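PDB 6TGF: exopolysaccharide biosynthesis protein from Pantoea stewartii subsp. stewartii DC283, which probably acts as a trimeric glycan hydrolase that modifies the exopolysaccharide of the bacterial biofilm, using a tailspike-like parallel beta-helix. Local coordinates for residues Ala131-Asp134 against Gln138-Phe141; Ser478-Arg483 against Ile493-Gln498; Arg618-Ala621 against Thr627-Phe630. All coordinates share one frame; numbering follows the deposited sequence.

Interaction 1 of 3, residues Ala131-Asp134 against Gln138-Phe141; sequences ALED and QTVF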
loop_
_atom_site.group_PDB
_atom_site.type_symbol
_atom_site.label_atom_id
_atom_site.label_comp_id
_atom_site.label_asym_id
_atom_site.label_seq_id
_atom_site.Cartn_x
_atom_site.Cartn_y
_atom_site.Cartn_z
ATOM N N ALA B 131 -10.561 -57.556 -29.758
ATOM C CA ALA B 131 -11.573 -57.214 -30.782
ATOM C C ALA B 131 -12.973 -57.494 -30.227
ATOM O O ALA B 131 -13.178 -58.582 -29.655
ATOM C CB ALA B 131 -11.311 -58.000 -32.043
ATOM N N LEU B 132 -13.889 -56.534 -30.383
ATOM C CA LEU B 132 -15.318 -56.661 -29.998
ATOM C C LEU B 132 -16.191 -56.393 -31.227
ATOM O O LEU B 132 -16.038 -55.316 -31.838
ATOM C CB LEU B 132 -15.628 -55.670 -28.871
ATOM C CG LEU B 132 -17.053 -55.711 -28.320
ATOM C CD1 LEU B 132 -17.352 -57.046 -27.656
ATOM C CD2 LEU B 132 -17.282 -54.573 -27.340
ATOM N N GLU B 133 -17.050 -57.357 -31.577
ATOM C CA GLU B 133 -18.145 -57.207 -32.572
ATOM C C GLU B 133 -19.486 -57.285 -31.836
ATOM O O GLU B 133 -19.539 -57.952 -30.784
ATOM C CB GLU B 133 -18.090 -58.308 -33.632
ATOM C CG GLU B 133 -16.912 -58.195 -34.581
ATOM C CD GLU B 133 -16.957 -59.149 -35.763
ATOM O OE1 GLU B 133 -17.703 -60.146 -35.691
ATOM O OE2 GLU B 133 -16.247 -58.890 -36.756
ATOM N N ASP B 134 -20.520 -56.633 -32.375
ATOM C CA ASP B 134 -21.931 -56.815 -31.940
ATOM C C ASP B 134 -22.468 -58.079 -32.626
ATOM O O ASP B 134 -21.736 -58.650 -33.460
ATOM C CB ASP B 134 -22.778 -55.566 -32.208
ATOM C CG ASP B 134 -23.012 -55.240 -33.675
ATOM O OD1 ASP B 134 -22.468 -55.960 -34.535
ATOM O OD2 ASP B 134 -23.739 -54.262 -33.943
ATOM N N GLN B 138 -20.724 -56.046 -36.804
ATOM C CA GLN B 138 -20.114 -54.689 -36.824
ATOM C C GLN B 138 -19.079 -54.597 -35.698
ATOM O O GLN B 138 -19.448 -54.892 -34.544
ATOM C CB GLN B 138 -21.183 -53.611 -36.638
ATOM C CG GLN B 138 -22.247 -53.598 -37.728
ATOM C CD GLN B 138 -23.277 -52.515 -37.515
ATOM O OE1 GLN B 138 -23.532 -52.083 -36.394
ATOM N NE2 GLN B 138 -23.884 -52.070 -38.602
ATOM N N THR B 139 -17.843 -54.200 -36.015
ATOM C CA THR B 139 -16.724 -54.074 -35.042
ATOM C C THR B 139 -16.922 -52.812 -34.194
ATOM O O THR B 139 -17.145 -51.737 -34.783
ATOM C CB THR B 139 -15.359 -54.045 -35.743
ATOM O OG1 THR B 139 -15.417 -53.092 -36.803
ATOM C CG2 THR B 139 -14.950 -55.392 -36.291
ATOM N N VAL B 140 -16.843 -52.955 -32.867
ATOM C CA VAL B 140 -16.859 -51.835 -31.879
ATOM C C VAL B 140 -15.407 -51.386 -31.675
ATOM O O VAL B 140 -15.127 -50.187 -31.874
ATOM C CB VAL B 140 -17.525 -52.251 -30.551
ATOM C CG1 VAL B 140 -17.690 -51.070 -29.605
ATOM C CG2 VAL B 140 -18.866 -52.936 -30.773
ATOM N N PHE B 141 -14.529 -52.321 -31.293
ATOM C CA PHE B 141 -13.050 -52.156 -31.262
ATOM C C PHE B 141 -12.399 -53.117 -32.259
ATOM O O PHE B 141 -13.008 -54.149 -32.602
ATOM C CB PHE B 141 -12.433 -52.493 -29.901
ATOM C CG PHE B 141 -13.152 -51.989 -28.677
ATOM C CD1 PHE B 141 -13.123 -50.646 -28.338
ATOM C CD2 PHE B 141 -13.800 -52.872 -27.827
ATOM C CE1 PHE B 141 -13.765 -50.192 -27.196
ATOM C CE2 PHE B 141 -14.441 -52.417 -26.686
ATOM C CZ PHE B 141 -14.422 -51.079 -26.371
#
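Leu132 packs against Val140 and Phe141, which both lie beside it and point the same way, and this apolar cluster is the tight part of the contact. With its CG turned anti to the backbone N (chi1 -178°), Leu132 extends along the aromatic side chain: Leu132 CB lies 3.5 Å from Phe141 CD2, and Leu132 CD2 is 3.6 Å from Phe141 CE2. The same methyl, Leu132 CD2, also meets Val140 CB at 4.0 Å, and Phe67 covers both Leu132 and Val140. Two consecutive residues opposite one are the mark of a classic beta bulge, here in the hairpin of strands 129-134 and 139-143 within the region assigned to the head-binding family. The carbonyl of Leu132 serves both bulged residues: Val140 N donates to Leu132 O at 2.7 Å, whereas the bond from Phe141 N is long and weak. Toward the turn, Asp134 N donates to Gln138 O (3.0 Å). The Asp134 carboxylate returns the grip, since Asp134 OD1 takes the N-H of Gln138 N at 2.9 Å on its syn side, 28° out of the carboxylate plane. The face bearing Glu133 and Thr139 is looser and partly open to solvent. There Thr139 CG2 merely approaches Glu133 CG (3.8 Å), and the Glu133 carboxylate forms its salt bridge with Arg81. The backbone carbonyl Thr139 O accepts a hydrogen bond from Asn66 of a second subunit.

Interaction 2 of 3, residues Ser478-Arg483 against Ile493-Gln498; sequences SRLNTR and IDNSEQ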
loop_
_atom_site.group_PDB
_atom_site.type_symbol
_atom_site.label_atom_id
_atom_site.label_comp_id
_atom_site.label_asym_id
_atom_site.label_seq_id
_atom_site.Cartn_x
_atom_site.Cartn_y
_atom_site.Cartn_z
ATOM N N SER B 478 14.116 0.665 20.953
ATOM C CA SER B 478 13.548 0.496 19.591
ATOM C C SER B 478 13.592 1.833 18.843
ATOM O O SER B 478 13.147 2.846 19.414
ATOM C CB SER B 478 12.153 -0.067 19.641
ATOM O OG SER B 478 11.810 -0.663 18.399
ATOM N N ARG B 479 14.112 1.823 17.614
ATOM C CA ARG B 479 14.291 3.028 16.759
ATOM C C ARG B 479 12.986 3.287 15.995
ATOM O O ARG B 479 12.834 2.749 14.877
ATOM C CB ARG B 479 15.482 2.827 15.815
ATOM C CG ARG B 479 16.793 2.508 16.519
ATOM C CD ARG B 479 17.887 2.121 15.542
ATOM N NE ARG B 479 17.729 0.775 15.010
ATOM C CZ ARG B 479 18.407 0.279 13.975
ATOM N NH1 ARG B 479 19.297 1.020 13.335
ATOM N NH2 ARG B 479 18.186 -0.963 13.581
ATOM N N LEU B 480 12.079 4.074 16.582
ATOM C CA LEU B 480 10.707 4.305 16.054
ATOM C C LEU B 480 10.682 5.575 15.193
ATOM O O LEU B 480 11.409 6.531 15.521
ATOM C CB LEU B 480 9.722 4.411 17.222
ATOM C CG LEU B 480 9.754 3.258 18.225
ATOM C CD1 LEU B 480 8.595 3.369 19.204
ATOM C CD2 LEU B 480 9.727 1.906 17.524
ATOM N N ASN B 481 9.869 5.557 14.133
ATOM C CA ASN B 481 9.624 6.691 13.203
ATOM C C ASN B 481 8.116 6.723 12.909
ATOM O O ASN B 481 7.681 6.028 11.969
ATOM C CB ASN B 481 10.493 6.554 11.947
ATOM C CG ASN B 481 10.625 7.838 11.157
ATOM O OD1 ASN B 481 9.792 8.735 11.266
ATOM N ND2 ASN B 481 11.673 7.933 10.354
ATOM N N THR B 482 7.345 7.474 13.703
ATOM C CA THR B 482 5.879 7.266 13.869
ATOM C C THR B 482 5.083 8.492 13.409
ATOM O O THR B 482 5.606 9.619 13.505
ATOM C CB THR B 482 5.538 6.905 15.322
ATOM O OG1 THR B 482 5.515 8.099 16.105
ATOM C CG2 THR B 482 6.513 5.921 15.931
ATOM N N ARG B 483 3.853 8.256 12.936
ATOM C CA ARG B 483 2.832 9.299 12.647
ATOM C C ARG B 483 1.452 8.811 13.103
ATOM O O ARG B 483 1.140 7.626 12.876
ATOM C CB ARG B 483 2.781 9.635 11.154
ATOM C CG ARG B 483 4.034 10.309 10.616
ATOM C CD ARG B 483 3.831 10.799 9.196
ATOM N NE ARG B 483 3.503 9.707 8.291
ATOM C CZ ARG B 483 3.067 9.852 7.043
ATOM N NH1 ARG B 483 2.894 11.059 6.527
ATOM N NH2 ARG B 483 2.799 8.783 6.315
ATOM N N ILE B 493 2.893 3.116 24.519
ATOM C CA ILE B 493 4.116 2.474 23.958
ATOM C C ILE B 493 5.292 2.836 24.868
ATOM O O ILE B 493 5.602 4.038 24.977
ATOM C CB ILE B 493 4.356 2.918 22.500
ATOM C CG1 ILE B 493 3.146 2.623 21.607
ATOM C CG2 ILE B 493 5.627 2.291 21.948
ATOM C CD1 ILE B 493 3.170 3.340 20.276
ATOM N N ASP B 494 5.901 1.833 25.507
ATOM C CA ASP B 494 7.106 1.992 26.362
ATOM C C ASP B 494 8.341 1.966 25.452
ATOM O O ASP B 494 8.776 0.861 25.081
ATOM C CB ASP B 494 7.153 0.916 27.450
ATOM C CG ASP B 494 8.226 1.140 28.501
ATOM O OD1 ASP B 494 9.113 1.980 28.270
ATOM O OD2 ASP B 494 8.164 0.469 29.546
ATOM N N ASN B 495 8.868 3.145 25.105
ATOM C CA ASN B 495 10.060 3.317 24.231
ATOM C C ASN B 495 11.261 3.725 25.094
ATOM O O ASN B 495 12.106 4.501 24.608
ATOM C CB ASN B 495 9.779 4.324 23.110
ATOM C CG ASN B 495 10.793 4.290 21.984
ATOM O OD1 ASN B 495 10.911 5.250 21.229
ATOM N ND2 ASN B 495 11.529 3.195 21.856
ATOM N N SER B 496 11.339 3.201 26.323
ATOM C CA SER B 496 12.393 3.512 27.327
ATOM C C SER B 496 13.648 2.682 27.033
ATOM O O SER B 496 13.673 2.001 25.990
ATOM C CB SER B 496 11.885 3.280 28.731
ATOM O OG SER B 496 11.697 1.895 28.982
ATOM N N GLU B 497 14.648 2.743 27.919
ATOM C CA GLU B 497 15.957 2.055 27.763
ATOM C C GLU B 497 16.102 0.964 28.832
ATOM O O GLU B 497 17.192 0.855 29.423
ATOM C CB GLU B 497 17.084 3.087 27.838
ATOM C CG GLU B 497 16.998 4.140 26.750
ATOM C CD GLU B 497 18.218 5.035 26.641
ATOM O OE1 GLU B 497 18.908 5.224 27.665
ATOM O OE2 GLU B 497 18.481 5.538 25.528
ATOM N N GLN B 498 15.040 0.185 29.061
ATOM C CA GLN B 498 15.054 -1.004 29.958
ATOM C C GLN B 498 15.618 -2.206 29.192
ATOM O O GLN B 498 15.546 -2.203 27.947
ATOM C CB GLN B 498 13.650 -1.324 30.471
ATOM C CG GLN B 498 13.106 -0.299 31.455
ATOM C CD GLN B 498 12.040 -0.871 32.356
ATOM O OE1 GLN B 498 11.493 -1.944 32.106
ATOM N NE2 GLN B 498 11.734 -0.150 33.421
#
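Asn495 turns its CG anti to the backbone N (chi1 -165°), which carries the amide across to Ser478 and Leu480; Leu480, with CG anti to its own carbonyl carbon (chi1 -53°), comes from the opposite direction. Asn495 ND2 donates to Ser478 O at 3.0 Å in a nearly straight bond of 165°. The donor lies in the carbonyl plane, on a lone pair, and the acceptor lies close to the plane of the amide, so both flat groups are well oriented. A second bond from Asn495 ND2 goes to Ala475 O, while Asn495 OD1 is bonded to Ser510 OG, whose hydroxyl also takes the N-H of Leu480. The amide is thereby fixed at both ends, its nitrogen on two backbone carbonyls and its oxygen on a hydroxyl, in a late coil of the parallel beta-helix, where strand 479-488 runs beside strand 458-467. Next to the amide, Leu480 CD1 rests 3.6 Å from Asn495 OD1. Leu480 CD1 also touches Ile493 CG2 at 4.2 Å, and Trp459 packs against Leu480. The backbone around Asn495 is held by an Asx turn: Asp494 OD1 accepts from Ser496 N (3.2 Å) and from Ser496 OG (2.7 Å), both reaching it from the same face of the carboxylate.

Interaction 3 of 3, residues Arg618-Ala621 against Thr627-Phe630; sequences RYVA and TQVF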
loop_
_atom_site.group_PDB
_atom_site.type_symbol
_atom_site.label_atom_id
_atom_site.label_comp_id
_atom_site.label_asym_id
_atom_site.label_seq_id
_atom_site.Cartn_x
_atom_site.Cartn_y
_atom_site.Cartn_z
ATOM N N ARG B 618 1.696 45.238 26.951
ATOM C CA ARG B 618 0.612 45.103 27.960
ATOM C C ARG B 618 0.041 43.685 27.863
ATOM O O ARG B 618 0.165 43.074 26.783
ATOM C CB ARG B 618 -0.471 46.163 27.738
ATOM C CG ARG B 618 0.055 47.592 27.726
ATOM C CD ARG B 618 -1.059 48.618 27.682
ATOM N NE ARG B 618 -1.705 48.767 28.981
ATOM C CZ ARG B 618 -1.354 49.642 29.922
ATOM N NH1 ARG B 618 -0.351 50.484 29.726
ATOM N NH2 ARG B 618 -2.017 49.675 31.065
ATOM N N TYR B 619 -0.542 43.183 28.955
ATOM C CA TYR B 619 -1.136 41.823 29.037
ATOM C C TYR B 619 -2.443 41.872 29.838
ATOM O O TYR B 619 -2.694 42.868 30.545
ATOM C CB TYR B 619 -0.135 40.833 29.639
ATOM C CG TYR B 619 0.164 41.040 31.102
ATOM C CD1 TYR B 619 1.148 41.923 31.512
ATOM C CD2 TYR B 619 -0.534 40.349 32.079
ATOM C CE1 TYR B 619 1.429 42.119 32.856
ATOM C CE2 TYR B 619 -0.267 40.534 33.425
ATOM C CZ TYR B 619 0.720 41.421 33.817
ATOM O OH TYR B 619 0.988 41.608 35.142
ATOM N N VAL B 620 -3.245 40.811 29.708
ATOM C CA VAL B 620 -4.547 40.618 30.410
ATOM C C VAL B 620 -4.577 39.191 30.966
ATOM O O VAL B 620 -4.777 38.253 30.170
ATOM C CB VAL B 620 -5.737 40.887 29.467
ATOM C CG1 VAL B 620 -7.072 40.566 30.122
ATOM C CG2 VAL B 620 -5.733 42.317 28.946
ATOM N N ALA B 621 -4.367 39.045 32.276
ATOM C CA ALA B 621 -4.448 37.766 33.019
ATOM C C ALA B 621 -5.724 37.763 33.869
ATOM O O ALA B 621 -5.650 38.147 35.052
ATOM C CB ALA B 621 -3.209 37.583 33.859
ATOM N N THR B 627 -3.571 33.990 29.607
ATOM C CA THR B 627 -2.848 35.291 29.536
ATOM C C THR B 627 -2.827 35.788 28.085
ATOM O O THR B 627 -2.149 35.145 27.259
ATOM C CB THR B 627 -1.412 35.164 30.065
ATOM O OG1 THR B 627 -1.441 34.481 31.318
ATOM C CG2 THR B 627 -0.727 36.504 30.229
ATOM N N GLN B 628 -3.538 36.883 27.788
ATOM C CA GLN B 628 -3.459 37.598 26.483
ATOM C C GLN B 628 -2.274 38.567 26.522
ATOM O O GLN B 628 -2.160 39.310 27.514
ATOM C CB GLN B 628 -4.749 38.359 26.174
ATOM C CG GLN B 628 -5.943 37.457 25.896
ATOM C CD GLN B 628 -6.797 37.248 27.122
ATOM O OE1 GLN B 628 -7.388 38.184 27.655
ATOM N NE2 GLN B 628 -6.874 36.007 27.574
ATOM N N VAL B 629 -1.433 38.553 25.482
ATOM C CA VAL B 629 -0.228 39.427 25.348
ATOM C C VAL B 629 -0.446 40.377 24.166
ATOM O O VAL B 629 -0.724 39.884 23.056
ATOM C CB VAL B 629 1.058 38.594 25.178
ATOM C CG1 VAL B 629 2.289 39.471 24.995
ATOM C CG2 VAL B 629 1.261 37.634 26.340
ATOM N N PHE B 630 -0.332 41.686 24.413
ATOM C CA PHE B 630 -0.385 42.769 23.397
ATOM C C PHE B 630 1.005 43.404 23.276
ATOM O O PHE B 630 1.706 43.510 24.302
ATOM C CB PHE B 630 -1.428 43.823 23.776
ATOM C CG PHE B 630 -2.855 43.335 23.791
ATOM C CD1 PHE B 630 -3.328 42.556 24.834
ATOM C CD2 PHE B 630 -3.732 43.672 22.770
ATOM C CE1 PHE B 630 -4.642 42.112 24.851
ATOM C CE2 PHE B 630 -5.047 43.231 22.790
ATOM C CZ PHE B 630 -5.499 42.451 23.829
#
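Arg618 and Phe630 open the pairing as an antiparallel hydrogen-bonded pair in the beta hairpin of strands 614-620 and 626-633. Phe630 N donates to Arg618 O at 2.8 Å, nearly in line with the carbonyl bond, whereas the return bond from Arg618 N to Phe630 O is longer (3.2 Å) and comes from above the carbonyl plane. Arg618 O also lies at the edge of the Phe630 ring. The arginine side chain leads away from the partner strand, and its guanidinium is hydrogen-bonded to Ser673 O.

Tyr619 follows as a non-hydrogen-bonded pair with Val629, on the other face. Its CG sits between the backbone N and the carbonyl carbon (chi1 69°), and Tyr619 CD2 comes within 4.3 Å of Thr627 CG2. The phenol ring meets His674 edge-to-face and packs on Asp574 of a second subunit. The hairpin belongs to a five-stranded antiparallel sheet that follows the beta-helix in sequence, with strand 543-551 next to 626-633.

Val620 pairs with Gln628 through two backbone bonds, Val620 N to Gln628 O (2.9 Å) and Gln628 N to Val620 O (3.0 Å). The Gln628 chain bends at chi2 (96°), which turns the amide oxygen toward the valine, with Gln628 OE1 3.4 Å from Val620 CG1, while Gln628 NE2 is bonded to Asn549 OD1. The other methyl, Val620 CG2, reaches Phe630 CE1 at 4.2 Å.

Ala621 then leaves the strand. The regular backbone bonding therefore sets the register, while the polar groups of Arg618 and Gln628 join the hairpin to neighbouring parts of its domain.

How the interactions relate
The three contacts follow one another along an elongated chain: the centres of interactions 1 and 3 are 114 Å apart, on opposite sides of the chain's centre, and none of the contacts touches another. Interactions 1 and 3 both zip up antiparallel hairpins through backbone bonds, but interaction 1 is bulged and only partly buried, whereas interaction 3 is regular and mostly buried within a larger antiparallel sheet. Interaction 2, nearest the middle of the chain, lies in the parallel beta-helix and covers less area; it relies on a side-chain amide gripping backbone carbonyls instead of a strand ladder. Each lies close to a second subunit, in interaction 2 through residues outside the contact itself.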